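Local coordinates for soluble epoxide hydrolase (Bacillus megaterium, PDB 4INZ), which is a single-chain enzyme of the alpha/beta hydrolase fold, in which a mostly parallel beta sheet is flanked by helices, at residues W121-R126 and P238-L244; P140-T144 and I267-V271; I53-Q57 and A285-P291; P247-I251 and V297-F301. The protein carries 1 engineered substitution. One frame throughout, in Å; residues are numbered along the deposited sequence.

Contact 1: residues W121-R126 and P238-L244; sequences WTFAYR and PLEEEVL
Tyr125 of helix 115-126 lies between two leucines of the loop 238-244. It holds the largest share of the buried area. Leu239 CD1 packs on one face of the Tyr125 ring, 4.0 Å from its centroid. Leu244 CB packs on the opposite face, 3.9 Å from the centroid of the Tyr125 ring. Both are CH-pi contacts, and both are displaced toward the rim of the ring. Leu244 reaches further with its two methyls. Leu244 CD2 meets the edge of the indole at Trp121 CZ3, 3.9 Å away, and also touches Ala124 CB. Leu244 CD1 rests against the carbonyl O of Ala124. Leu239 CD2 touches both Tyr125 CB and Arg126 CG.

The polar contacts are made by the ends of Arg126 and Tyr125. The Arg126 chain is extended from CG to NE and carries the guanidinium to the carbonyl of Pro238. Arg126 NH2 donates to Pro238 O at 2.8 Å with an N-H...O angle of 166°. The bond lies in both the guanidinium and the carbonyl planes, on a lone pair of the oxygen. Arg126 NE adds a weak bond to Pro238 O, 3.4 Å long. Arg126 NH1 forms a salt bridge with Asp90. Tyr125 OH is hydrogen-bonded to His141 NE2, and Glu242 O lies nearby at the ring edge.

The chemistry implies a loop held by an apolar grip on one aromatic ring, with the arginine joining a backbone carbonyl to an acidic side chain.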
loop_
_atom_site.group_PDB
_atom_site.type_symbol
_atom_site.label_atom_id
_atom_site.label_comp_id
_atom_site.label_asym_id
_atom_site.label_seq_id
_atom_site.Cartn_x
_atom_site.Cartn_y
_atom_site.Cartn_z
ATOM N N TRP A 121 -7.834 -1.009 -2.766
ATOM C CA TRP A 121 -9.226 -0.574 -2.664
ATOM C C TRP A 121 -9.841 -0.601 -4.055
ATOM O O TRP A 121 -10.941 -1.127 -4.259
ATOM C CB TRP A 121 -9.329 0.853 -2.110
ATOM C CG TRP A 121 -9.269 1.006 -0.588
ATOM C CD1 TRP A 121 -8.258 1.573 0.136
ATOM C CD2 TRP A 121 -10.284 0.641 0.363
ATOM N NE1 TRP A 121 -8.566 1.560 1.479
ATOM C CE2 TRP A 121 -9.805 0.993 1.644
ATOM C CE3 TRP A 121 -11.542 0.037 0.259
ATOM C CZ2 TRP A 121 -10.541 0.770 2.808
ATOM C CZ3 TRP A 121 -12.274 -0.187 1.417
ATOM C CH2 TRP A 121 -11.773 0.183 2.673
ATOM N N THR A 122 -9.122 -0.026 -5.015
ATOM C CA THR A 122 -9.604 0.034 -6.391
ATOM C C THR A 122 -9.849 -1.373 -6.942
ATOM O O THR A 122 -10.875 -1.637 -7.574
ATOM C CB THR A 122 -8.624 0.807 -7.292
ATOM O OG1 THR A 122 -8.449 2.133 -6.775
ATOM C CG2 THR A 122 -9.149 0.892 -8.719
ATOM N N PHE A 123 -8.911 -2.277 -6.681
ATOM C CA PHE A 123 -9.046 -3.660 -7.117
ATOM C C PHE A 123 -10.259 -4.340 -6.480
ATOM O O PHE A 123 -10.996 -5.065 -7.153
ATOM C CB PHE A 123 -7.778 -4.460 -6.797
ATOM C CG PHE A 123 -7.877 -5.907 -7.175
ATOM C CD1 PHE A 123 -7.665 -6.307 -8.490
ATOM C CD2 PHE A 123 -8.221 -6.862 -6.232
ATOM C CE1 PHE A 123 -7.773 -7.640 -8.849
ATOM C CE2 PHE A 123 -8.324 -8.196 -6.582
ATOM C CZ PHE A 123 -8.104 -8.587 -7.897
ATOM N N ALA A 124 -10.456 -4.126 -5.180
ATOM C CA ALA A 124 -11.586 -4.733 -4.475
ATOM C C ALA A 124 -12.921 -4.232 -5.024
ATOM O O ALA A 124 -13.882 -4.995 -5.140
ATOM C CB ALA A 124 -11.493 -4.466 -2.969
ATOM N N TYR A 125 -12.980 -2.947 -5.359
ATOM C CA TYR A 125 -14.197 -2.368 -5.917
ATOM C C TYR A 125 -14.503 -2.935 -7.303
ATOM O O TYR A 125 -15.657 -3.213 -7.631
ATOM C CB TYR A 125 -14.085 -0.841 -5.989
ATOM C CG TYR A 125 -14.633 -0.110 -4.780
ATOM C CD1 TYR A 125 -15.965 0.306 -4.736
ATOM C CD2 TYR A 125 -13.821 0.176 -3.687
ATOM C CE1 TYR A 125 -16.471 0.979 -3.635
ATOM C CE2 TYR A 125 -14.318 0.846 -2.582
ATOM C CZ TYR A 125 -15.644 1.247 -2.561
ATOM O OH TYR A 125 -16.139 1.916 -1.461
ATOM N N ARG A 126 -13.466 -3.103 -8.116
ATOM C CA ARG A 126 -13.651 -3.556 -9.489
ATOM C C ARG A 126 -13.774 -5.075 -9.581
ATOM O O ARG A 126 -14.496 -5.596 -10.431
ATOM C CB ARG A 126 -12.508 -3.067 -10.379
ATOM C CG ARG A 126 -12.403 -1.556 -10.492
ATOM C CD ARG A 126 -11.310 -1.151 -11.472
ATOM N NE ARG A 126 -11.207 0.300 -11.610
ATOM C CZ ARG A 126 -10.247 0.923 -12.291
ATOM N NH1 ARG A 126 -9.295 0.219 -12.898
ATOM N NH2 ARG A 126 -10.234 2.250 -12.359
ATOM N N PRO A 238 -11.074 5.982 -11.212
ATOM C CA PRO A 238 -12.444 5.787 -11.704
ATOM C C PRO A 238 -13.096 4.506 -11.194
ATOM O O PRO A 238 -12.497 3.433 -11.264
ATOM C CB PRO A 238 -12.261 5.723 -13.225
ATOM C CG PRO A 238 -11.045 6.537 -13.478
ATOM C CD PRO A 238 -10.128 6.231 -12.310
ATOM N N LEU A 239 -14.318 4.635 -10.685
ATOM C CA LEU A 239 -15.077 3.495 -10.195
ATOM C C LEU A 239 -16.539 3.589 -10.610
ATOM O O LEU A 239 -17.123 4.671 -10.641
ATOM C CB LEU A 239 -14.990 3.399 -8.669
ATOM C CG LEU A 239 -13.641 2.953 -8.103
ATOM C CD1 LEU A 239 -13.658 2.936 -6.578
ATOM C CD2 LEU A 239 -13.275 1.581 -8.641
ATOM N N GLU A 240 -17.115 2.434 -10.918
ATOM C CA GLU A 240 -18.525 2.306 -11.256
ATOM C C GLU A 240 -19.391 2.343 -9.995
ATOM O O GLU A 240 -20.433 2.992 -9.963
ATOM C CB GLU A 240 -18.745 0.976 -11.983
ATOM C CG GLU A 240 -18.332 -0.269 -11.155
ATOM C CD GLU A 240 -16.901 -0.209 -10.605
ATOM O OE1 GLU A 240 -16.730 -0.186 -9.358
ATOM O OE2 GLU A 240 -15.944 -0.195 -11.417
ATOM N N GLU A 241 -18.946 1.643 -8.956
ATOM C CA GLU A 241 -19.727 1.497 -7.732
ATOM C C GLU A 241 -19.196 2.345 -6.585
ATOM O O GLU A 241 -17.988 2.546 -6.463
ATOM C CB GLU A 241 -19.763 0.029 -7.305
ATOM C CG GLU A 241 -20.990 -0.712 -7.788
ATOM C CD GLU A 241 -22.265 -0.119 -7.227
ATOM O OE1 GLU A 241 -22.501 -0.263 -6.006
ATOM O OE2 GLU A 241 -23.023 0.503 -8.002
ATOM N N GLU A 242 -20.107 2.828 -5.743
ATOM C CA GLU A 242 -19.735 3.600 -4.561
ATOM C C GLU A 242 -19.647 2.720 -3.321
ATOM O O GLU A 242 -18.951 3.054 -2.362
ATOM C CB GLU A 242 -20.738 4.727 -4.306
ATOM C CG GLU A 242 -20.657 5.882 -5.295
ATOM C CD GLU A 242 -21.373 7.130 -4.799
ATOM O OE1 GLU A 242 -22.247 7.010 -3.908
ATOM O OE2 GLU A 242 -21.055 8.234 -5.292
ATOM N N VAL A 243 -20.350 1.593 -3.347
ATOM C CA VAL A 243 -20.423 0.716 -2.182
ATOM C C VAL A 243 -19.667 -0.597 -2.385
ATOM O O VAL A 243 -19.804 -1.249 -3.418
ATOM C CB VAL A 243 -21.890 0.423 -1.801
ATOM C CG1 VAL A 243 -21.964 -0.516 -0.607
ATOM C CG2 VAL A 243 -22.614 1.719 -1.502
ATOM N N LEU A 244 -18.859 -0.966 -1.395
ATOM C CA LEU A 244 -18.135 -2.231 -1.400
ATOM C C LEU A 244 -18.712 -3.122 -0.303
ATOM O O LEU A 244 -18.685 -2.754 0.872
ATOM C CB LEU A 244 -16.642 -1.989 -1.148
ATOM C CG LEU A 244 -15.760 -3.230 -0.996
ATOM C CD1 LEU A 244 -15.726 -4.025 -2.301
ATOM C CD2 LEU A 244 -14.353 -2.845 -0.555
#

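Contact 2: residues P140-T144 and I267-V271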
loop_
_atom_site.group_PDB
_atom_site.type_symbol
_atom_site.label_atom_id
_atom_site.label_comp_id
_atom_site.label_asym_id
_atom_site.label_seq_id
_atom_site.Cartn_x
_atom_site.Cartn_y
_atom_site.Cartn_z
ATOM N N PRO A 140 -5.305 5.766 1.129
ATOM C CA PRO A 140 -6.546 6.427 0.711
ATOM C C PRO A 140 -7.688 5.474 0.340
ATOM O O PRO A 140 -7.520 4.601 -0.515
ATOM C CB PRO A 140 -6.106 7.224 -0.516
ATOM C CG PRO A 140 -5.017 6.357 -1.128
ATOM C CD PRO A 140 -4.298 5.723 0.054
ATOM N N HIS A 141 -8.841 5.649 0.983
ATOM C CA HIS A 141 -10.073 5.051 0.484
ATOM C C HIS A 141 -10.490 5.864 -0.737
ATOM O O HIS A 141 -10.422 7.088 -0.711
ATOM C CB HIS A 141 -11.180 5.096 1.545
ATOM C CG HIS A 141 -12.496 4.574 1.058
ATOM N ND1 HIS A 141 -13.484 5.393 0.554
ATOM C CD2 HIS A 141 -12.981 3.311 0.984
ATOM C CE1 HIS A 141 -14.522 4.658 0.195
ATOM N NE2 HIS A 141 -14.241 3.390 0.442
ATOM N N PRO A 142 -10.900 5.192 -1.822
ATOM C CA PRO A 142 -11.165 5.909 -3.078
ATOM C C PRO A 142 -12.074 7.129 -2.934
ATOM O O PRO A 142 -11.845 8.138 -3.603
ATOM C CB PRO A 142 -11.829 4.841 -3.944
ATOM C CG PRO A 142 -11.192 3.568 -3.477
ATOM C CD PRO A 142 -11.044 3.737 -1.980
ATOM N N TYR A 143 -13.085 7.048 -2.078
ATOM C CA TYR A 143 -14.073 8.124 -2.007
ATOM C C TYR A 143 -13.796 9.130 -0.897
ATOM O O TYR A 143 -13.831 10.339 -1.135
ATOM C CB TYR A 143 -15.495 7.564 -1.891
ATOM C CG TYR A 143 -15.983 6.897 -3.159
ATOM C CD1 TYR A 143 -15.774 5.541 -3.377
ATOM C CD2 TYR A 143 -16.635 7.631 -4.149
ATOM C CE1 TYR A 143 -16.207 4.927 -4.537
ATOM C CE2 TYR A 143 -17.076 7.026 -5.311
ATOM C CZ TYR A 143 -16.860 5.676 -5.502
ATOM O OH TYR A 143 -17.299 5.069 -6.657
ATOM N N THR A 144 -13.524 8.649 0.312
ATOM C CA THR A 144 -13.279 9.573 1.408
ATOM C C THR A 144 -12.019 10.402 1.182
ATOM O O THR A 144 -11.940 11.543 1.631
ATOM C CB THR A 144 -13.232 8.879 2.795
ATOM O OG1 THR A 144 -12.106 7.991 2.866
ATOM C CG2 THR A 144 -14.529 8.111 3.063
ATOM N N ILE A 267 -16.866 6.320 6.612
ATOM C CA ILE A 267 -16.406 5.320 5.658
ATOM C C ILE A 267 -17.429 4.184 5.528
ATOM O O ILE A 267 -17.538 3.559 4.473
ATOM C CB ILE A 267 -14.991 4.794 6.019
ATOM C CG1 ILE A 267 -14.397 3.990 4.861
ATOM C CG2 ILE A 267 -15.014 3.990 7.312
ATOM C CD1 ILE A 267 -12.906 3.809 4.980
ATOM N N GLU A 268 -18.208 3.952 6.584
ATOM C CA GLU A 268 -19.205 2.884 6.566
ATOM C C GLU A 268 -20.321 3.114 5.543
ATOM O O GLU A 268 -21.032 2.179 5.183
ATOM C CB GLU A 268 -19.810 2.655 7.958
ATOM C CG GLU A 268 -20.698 3.777 8.466
ATOM C CD GLU A 268 -19.928 4.847 9.221
ATOM O OE1 GLU A 268 -18.680 4.849 9.162
ATOM O OE2 GLU A 268 -20.578 5.687 9.882
ATOM N N GLU A 269 -20.484 4.353 5.089
ATOM C CA GLU A 269 -21.444 4.643 4.029
ATOM C C GLU A 269 -20.996 3.986 2.723
ATOM O O GLU A 269 -21.824 3.588 1.897
ATOM C CB GLU A 269 -21.598 6.153 3.819
ATOM C CG GLU A 269 -22.591 6.515 2.710
ATOM C CD GLU A 269 -22.317 7.870 2.061
ATOM O OE1 GLU A 269 -22.500 7.984 0.826
ATOM O OE2 GLU A 269 -21.930 8.820 2.778
ATOM N N TYR A 270 -19.681 3.884 2.542
ATOM C CA TYR A 270 -19.108 3.306 1.328
ATOM C C TYR A 270 -18.785 1.838 1.503
ATOM O O TYR A 270 -18.691 1.096 0.526
ATOM C CB TYR A 270 -17.830 4.045 0.935
ATOM C CG TYR A 270 -18.061 5.494 0.607
ATOM C CD1 TYR A 270 -18.552 5.874 -0.637
ATOM C CD2 TYR A 270 -17.794 6.485 1.541
ATOM C CE1 TYR A 270 -18.774 7.203 -0.938
ATOM C CE2 TYR A 270 -18.010 7.815 1.248
ATOM C CZ TYR A 270 -18.498 8.170 0.008
ATOM O OH TYR A 270 -18.714 9.495 -0.284
ATOM N N VAL A 271 -18.598 1.436 2.757
ATOM C CA VAL A 271 -18.183 0.083 3.104
ATOM C C VAL A 271 -18.979 -0.385 4.316
ATOM O O VAL A 271 -18.502 -0.297 5.442
ATOM C CB VAL A 271 -16.676 0.044 3.464
ATOM C CG1 VAL A 271 -16.189 -1.387 3.570
ATOM C CG2 VAL A 271 -15.853 0.828 2.437
#
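Tyr270 packs against Tyr143 and His141, and its side chain can be followed outward from the backbone. Tyr270 CB sits 3.4 Å from His141 CE1, oblique to the imidazole. Tyr270 CG is still close to that atom, and Tyr270 CD2 is about equally near His141 CE1 and Thr144 CG2. Along the other edge, Tyr270 CD1 approaches Tyr143 CG. Tyr270 CE1 comes within 3.4 Å of Tyr143 CB, and Tyr270 CE2 is 3.9 Å from Thr144 CG2. Tyr270 CZ still touches Tyr143 CB, and Tyr270 OH, at the tip, is 4.1 Å from the same Tyr143 CB. This CB lies over the Tyr270 face as a CH-pi contact. The two tyrosine rings are nearly parallel, at 9°, but offset so that little of one lies over the other.

With CG anti to the backbone N (chi1 176°), the His141 ring is turned toward Ile267 and Tyr270, while ND1 accepts from Thr144 N in the ring plane. Ile267 covers one face of this ring with CG1, and Val271 CG2 meets His141 NE2 at 3.6 Å. The same NE2 faces Tyr125 of helix 115-126. Tyr143 OH bonds to Glu241 O.

The arrangement is an aromatic cluster at the start of helix 142-151, where His141 is the N-cap residue and its side chain makes the capping bond.

Contact 3: residues I53-Q57 and A285-P291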
loop_
_atom_site.group_PDB
_atom_site.type_symbol
_atom_site.label_atom_id
_atom_site.label_comp_id
_atom_site.label_asym_id
_atom_site.label_seq_id
_atom_site.Cartn_x
_atom_site.Cartn_y
_atom_site.Cartn_z
ATOM N N ILE A 53 8.208 -4.974 4.424
ATOM C CA ILE A 53 7.469 -4.259 5.469
ATOM C C ILE A 53 6.474 -5.191 6.171
ATOM O O ILE A 53 6.070 -4.946 7.314
ATOM C CB ILE A 53 6.760 -2.985 4.949
ATOM C CG1 ILE A 53 6.300 -2.117 6.126
ATOM C CG2 ILE A 53 5.573 -3.340 4.032
ATOM C CD1 ILE A 53 5.913 -0.719 5.712
ATOM N N TRP A 54 6.112 -6.278 5.495
ATOM C CA TRP A 54 5.101 -7.202 6.000
ATOM C C TRP A 54 5.678 -8.375 6.787
ATOM O O TRP A 54 4.947 -9.299 7.166
ATOM C CB TRP A 54 4.272 -7.748 4.839
ATOM C CG TRP A 54 3.547 -6.698 4.080
ATOM C CD1 TRP A 54 3.805 -6.274 2.800
ATOM C CD2 TRP A 54 2.435 -5.930 4.544
ATOM N NE1 TRP A 54 2.908 -5.293 2.440
ATOM C CE2 TRP A 54 2.057 -5.065 3.490
ATOM C CE3 TRP A 54 1.713 -5.899 5.742
ATOM C CZ2 TRP A 54 0.991 -4.169 3.606
ATOM C CZ3 TRP A 54 0.645 -5.010 5.853
ATOM C CH2 TRP A 54 0.297 -4.158 4.788
ATOM N N ARG A 55 6.982 -8.335 7.038
ATOM C CA ARG A 55 7.685 -9.470 7.643
ATOM C C ARG A 55 6.998 -10.069 8.882
ATOM O O ARG A 55 6.981 -11.293 9.058
ATOM C CB ARG A 55 9.127 -9.074 7.976
ATOM C CG ARG A 55 9.244 -7.910 8.962
ATOM C CD ARG A 55 10.616 -7.243 8.850
ATOM N NE ARG A 55 10.773 -6.142 9.794
ATOM C CZ ARG A 55 10.295 -4.919 9.593
ATOM N NH1 ARG A 55 9.627 -4.642 8.474
ATOM N NH2 ARG A 55 10.479 -3.975 10.512
ATOM N N HIS A 56 6.454 -9.218 9.751
ATOM C CA HIS A 56 5.856 -9.714 10.990
ATOM C C HIS A 56 4.527 -10.422 10.754
ATOM O O HIS A 56 4.156 -11.333 11.504
ATOM C CB HIS A 56 5.675 -8.585 12.000
ATOM C CG HIS A 56 6.959 -7.930 12.405
ATOM N ND1 HIS A 56 7.935 -8.587 13.124
ATOM C CD2 HIS A 56 7.424 -6.676 12.196
ATOM C CE1 HIS A 56 8.950 -7.765 13.337
ATOM N NE2 HIS A 56 8.660 -6.595 12.794
ATOM N N GLN A 57 3.804 -9.997 9.723
ATOM C CA GLN A 57 2.556 -10.666 9.362
ATOM C C GLN A 57 2.834 -11.944 8.583
ATOM O O GLN A 57 2.121 -12.930 8.728
ATOM C CB GLN A 57 1.633 -9.733 8.564
ATOM C CG GLN A 57 1.013 -8.613 9.403
ATOM C CD GLN A 57 2.041 -7.581 9.814
ATOM O OE1 GLN A 57 2.817 -7.091 8.983
ATOM N NE2 GLN A 57 2.056 -7.240 11.099
ATOM N N ALA A 285 2.786 3.412 9.484
ATOM C CA ALA A 285 2.931 1.988 9.152
ATOM C C ALA A 285 2.786 1.073 10.369
ATOM O O ALA A 285 3.760 0.464 10.833
ATOM C CB ALA A 285 4.258 1.743 8.460
ATOM N N PRO A 286 1.556 0.955 10.880
ATOM C CA PRO A 286 1.295 0.155 12.081
ATOM C C PRO A 286 1.810 -1.272 11.951
ATOM O O PRO A 286 2.214 -1.859 12.945
ATOM C CB PRO A 286 -0.233 0.130 12.159
ATOM C CG PRO A 286 -0.673 1.376 11.449
ATOM C CD PRO A 286 0.328 1.552 10.326
ATOM N N GLN A 287 1.788 -1.826 10.746
ATOM C CA GLN A 287 2.083 -3.242 10.598
ATOM C C GLN A 287 3.469 -3.626 11.122
ATOM O O GLN A 287 3.639 -4.732 11.640
ATOM C CB GLN A 287 1.846 -3.733 9.158
ATOM C CG GLN A 287 2.814 -3.206 8.103
ATOM C CD GLN A 287 2.357 -1.903 7.477
ATOM O OE1 GLN A 287 1.836 -1.023 8.164
ATOM N NE2 GLN A 287 2.541 -1.777 6.157
ATOM N N HIS A 288 4.459 -2.738 10.991
ATOM C CA HIS A 288 5.767 -3.029 11.591
ATOM C C HIS A 288 6.160 -2.135 12.766
ATOM O O HIS A 288 7.142 -2.419 13.447
ATOM C CB HIS A 288 6.913 -3.203 10.563
ATOM C CG HIS A 288 7.342 -1.946 9.870
ATOM N ND1 HIS A 288 8.487 -1.887 9.099
ATOM C CD2 HIS A 288 6.780 -0.716 9.801
ATOM C CE1 HIS A 288 8.613 -0.676 8.591
ATOM N NE2 HIS A 288 7.590 0.056 9.000
ATOM N N GLU A 289 5.373 -1.092 13.032
ATOM C CA GLU A 289 5.561 -0.294 14.247
ATOM C C GLU A 289 5.036 -1.002 15.494
ATOM O O GLU A 289 5.679 -0.972 16.554
ATOM C CB GLU A 289 4.863 1.061 14.122
ATOM C CG GLU A 289 5.462 1.976 13.085
ATOM C CD GLU A 289 4.740 3.310 13.002
ATOM O OE1 GLU A 289 4.422 3.883 14.074
ATOM O OE2 GLU A 289 4.497 3.781 11.862
ATOM N N LYS A 290 3.865 -1.627 15.363
ATOM C CA LYS A 290 3.189 -2.295 16.476
ATOM C C LYS A 290 2.658 -3.649 16.009
ATOM O O LYS A 290 1.445 -3.876 15.968
ATOM C CB LYS A 290 2.018 -1.439 16.975
ATOM C CG LYS A 290 2.425 -0.074 17.517
ATOM C CD LYS A 290 3.276 -0.191 18.773
ATOM C CE LYS A 290 3.540 1.187 19.392
ATOM N NZ LYS A 290 4.167 1.131 20.758
ATOM N N PRO A 291 3.563 -4.559 15.650
ATOM C CA PRO A 291 3.120 -5.792 14.987
ATOM C C PRO A 291 2.225 -6.675 15.858
ATOM O O PRO A 291 1.310 -7.312 15.332
ATOM C CB PRO A 291 4.438 -6.506 14.658
ATOM C CG PRO A 291 5.430 -5.936 15.626
ATOM C CD PRO A 291 5.029 -4.497 15.782
HETATM O O HOH W 1 9.281 -4.009 13.651
#
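Torsions at Arg55 and His288 bring their polar ends together. In both residues CG stands between the backbone N and the carbonyl carbon (chi1 60° and 71°), and the arginine chain then runs extended to NE. Its guanidinium meets the imidazole end-on, the two planes 80° apart. Arg55 NH1 and Arg55 NH2 both donate to His288 ND1, at 3.0 Å and 3.2 Å. The NH1 bond lies near the ring plane, while the NH2 approach is tilted from it. Ile53 CG1 sits over the centre of the His288 ring, 3.6 Å from the centroid.

Gln287 bends at chi2 and lays its amide over one face of Trp54, with Gln287 NE2 3.5 Å from Trp54 CH2. The backbone Gln287 O accepts from Gln57 NE2 at 3.0 Å; that nitrogen also bonds to Asn295 of helix 291-303. Pro291 CG covers a face of His56 in a CH-pi contact, and Pro291 CB touches His56 CB at 3.6 Å. A water joins His56 NE2 to His288 O, donating to the carbonyl.

With two N-H groups directed at it, ND1 of His288 serves as the acceptor, so the ring, if neutral, would carry its proton on NE2.

Contact 4: residues P247-I251 and V297-F301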
loop_
_atom_site.group_PDB
_atom_site.type_symbol
_atom_site.label_atom_id
_atom_site.label_comp_id
_atom_site.label_asym_id
_atom_site.label_seq_id
_atom_site.Cartn_x
_atom_site.Cartn_y
_atom_site.Cartn_z
ATOM N N PRO A 247 -16.428 -7.992 3.621
ATOM C CA PRO A 247 -15.980 -7.616 4.964
ATOM C C PRO A 247 -14.629 -6.913 4.902
ATOM O O PRO A 247 -13.713 -7.397 4.231
ATOM C CB PRO A 247 -15.834 -8.965 5.681
ATOM C CG PRO A 247 -16.641 -9.934 4.860
ATOM C CD PRO A 247 -16.487 -9.452 3.451
ATOM N N VAL A 248 -14.514 -5.790 5.603
ATOM C CA VAL A 248 -13.298 -4.987 5.590
ATOM C C VAL A 248 -12.865 -4.629 7.007
ATOM O O VAL A 248 -13.697 -4.317 7.865
ATOM C CB VAL A 248 -13.486 -3.679 4.794
ATOM C CG1 VAL A 248 -12.212 -2.843 4.831
ATOM C CG2 VAL A 248 -13.873 -3.985 3.352
ATOM N N GLN A 249 -11.556 -4.686 7.239
ATOM C CA GLN A 249 -10.962 -4.234 8.489
ATOM C C GLN A 249 -9.964 -3.129 8.187
ATOM O O GLN A 249 -9.077 -3.315 7.352
ATOM C CB GLN A 249 -10.214 -5.374 9.181
ATOM C CG GLN A 249 -9.413 -4.906 10.403
ATOM C CD GLN A 249 -10.288 -4.699 11.628
ATOM O OE1 GLN A 249 -11.082 -5.571 11.990
ATOM N NE2 GLN A 249 -10.149 -3.546 12.270
ATOM N N ILE A 250 -10.108 -1.991 8.869
ATOM C CA ILE A 250 -9.124 -0.920 8.810
ATOM C C ILE A 250 -8.257 -0.983 10.061
ATOM O O ILE A 250 -8.774 -1.155 11.167
ATOM C CB ILE A 250 -9.776 0.470 8.809
ATOM C CG1 ILE A 250 -10.816 0.600 7.695
ATOM C CG2 ILE A 250 -8.711 1.558 8.747
ATOM C CD1 ILE A 250 -10.352 0.138 6.368
ATOM N N ILE A 251 -6.942 -0.853 9.883
ATOM C CA ILE A 251 -6.001 -0.777 11.005
ATOM C C ILE A 251 -5.150 0.464 10.787
ATOM O O ILE A 251 -4.352 0.519 9.856
ATOM C CB ILE A 251 -5.117 -2.034 11.089
ATOM C CG1 ILE A 251 -6.010 -3.279 11.181
ATOM C CG2 ILE A 251 -4.178 -1.945 12.292
ATOM C CD1 ILE A 251 -5.258 -4.606 11.192
ATOM N N VAL A 297 -5.452 -7.900 16.068
ATOM C CA VAL A 297 -6.638 -7.326 15.433
ATOM C C VAL A 297 -6.955 -8.066 14.130
ATOM O O VAL A 297 -8.122 -8.348 13.829
ATOM C CB VAL A 297 -6.472 -5.811 15.167
ATOM C CG1 VAL A 297 -7.640 -5.278 14.328
ATOM C CG2 VAL A 297 -6.381 -5.052 16.499
ATOM N N MET A 298 -5.915 -8.397 13.368
ATOM C CA MET A 298 -6.114 -9.160 12.141
ATOM C C MET A 298 -6.764 -10.501 12.451
ATOM O O MET A 298 -7.734 -10.878 11.803
ATOM C CB MET A 298 -4.800 -9.345 11.376
ATOM C CG MET A 298 -4.261 -8.042 10.803
ATOM S SD MET A 298 -2.636 -8.226 10.029
ATOM C CE MET A 298 -3.016 -9.371 8.695
ATOM N N TRP A 299 -6.241 -11.213 13.448
ATOM C CA TRP A 299 -6.845 -12.483 13.857
ATOM C C TRP A 299 -8.300 -12.287 14.260
ATOM O O TRP A 299 -9.184 -13.062 13.875
ATOM C CB TRP A 299 -6.087 -13.109 15.029
ATOM C CG TRP A 299 -4.903 -13.926 14.613
ATOM C CD1 TRP A 299 -3.605 -13.755 15.006
ATOM C CD2 TRP A 299 -4.909 -15.044 13.722
ATOM N NE1 TRP A 299 -2.803 -14.701 14.415
ATOM C CE2 TRP A 299 -3.578 -15.504 13.620
ATOM C CE3 TRP A 299 -5.908 -15.698 12.994
ATOM C CZ2 TRP A 299 -3.222 -16.595 12.820
ATOM C CZ3 TRP A 299 -5.549 -16.788 12.200
ATOM C CH2 TRP A 299 -4.219 -17.221 12.123
ATOM N N ASN A 300 -8.546 -11.251 15.049
ATOM C CA ASN A 300 -9.898 -10.991 15.519
ATOM C C ASN A 300 -10.865 -10.851 14.342
ATOM O O ASN A 300 -11.955 -11.436 14.328
ATOM C CB ASN A 300 -9.926 -9.739 16.389
ATOM C CG ASN A 300 -11.258 -9.540 17.064
ATOM O OD1 ASN A 300 -11.603 -10.255 18.015
ATOM N ND2 ASN A 300 -12.023 -8.565 16.580
ATOM N N PHE A 301 -10.445 -10.076 13.353
ATOM C CA PHE A 301 -11.211 -9.865 12.132
ATOM C C PHE A 301 -11.410 -11.153 11.332
ATOM O O PHE A 301 -12.531 -11.481 10.922
ATOM C CB PHE A 301 -10.493 -8.819 11.270
ATOM C CG PHE A 301 -11.065 -8.670 9.894
ATOM C CD1 PHE A 301 -12.355 -8.189 9.711
ATOM C CD2 PHE A 301 -10.307 -8.987 8.781
ATOM C CE1 PHE A 301 -12.877 -8.039 8.439
ATOM C CE2 PHE A 301 -10.828 -8.843 7.497
ATOM C CZ PHE A 301 -12.108 -8.368 7.330
HETATM O O HOH W 2 -11.888 -6.565 14.479
#
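Strand 248-251 and helix 297-301 run nearly antiparallel, at 167°, with their axes 9.6 Å apart. This is a helix packed on the parallel part of the sheet, as in the alpha/beta hydrolase fold. Gln249 and Ile251 point their CB atoms at the helix, and Val297 and Phe301 point theirs back at the strand.

Gln249 CB sits over the centre of the Phe301 ring, 3.5 Å from the centroid, in a CH-pi contact. The Phe301 side chain, with CG anti to the backbone N (chi1 171°), runs alongside Gln249, pointing the other way. Its far end, CZ, reaches the carbonyl O of Pro247, which lies at the ring edge. Lys133 and Ile135 of the neighbouring strand 131-137 also touch this ring.

Further along the strand the contacts are purely apolar. Ile251 and Val297 meet tip to tip, with Ile251 CD1 and Val297 CG1 4.0 Å apart. Ile251 CD1 also comes within 3.6 Å of Met298 CG, where the isoleucine lies across the methionine chain.

The buried amide of Gln249 is bent at chi2 and stands 81° from the Phe301 ring. Gln249 NE2 donates to Ile250 O at 3.0 Å, from above the carbonyl plane, and packs against Val297 CG1. Gln249 OE1 accepts from a water at 2.8 Å, and the same water accepts from Asn300 ND2 at 2.9 Å.

In the fold
From the N terminus, residues 53-57 come first and pair with 285-291, so contact 3 closes the longest loop. Contacts 1 and 2 both fall within it. They cross each other: 121-126, 140-144, 238-244 and 267-271 alternate along the chain. Contact 4 opens at 247-251, after contact 1 has closed, and ends at 297-301, crossing contacts 2 and 3. Contacts 1 and 2 meet directly, through Leu244 N and Tyr270 O, and join helices 115-126 and 142-151 to the loops around strand 248-253. That strand touches both through Val248. Contact 3 ties the start of helix 55-61 to the turn before the C-terminal helix, and contact 4 lays that helix on strand 248-253.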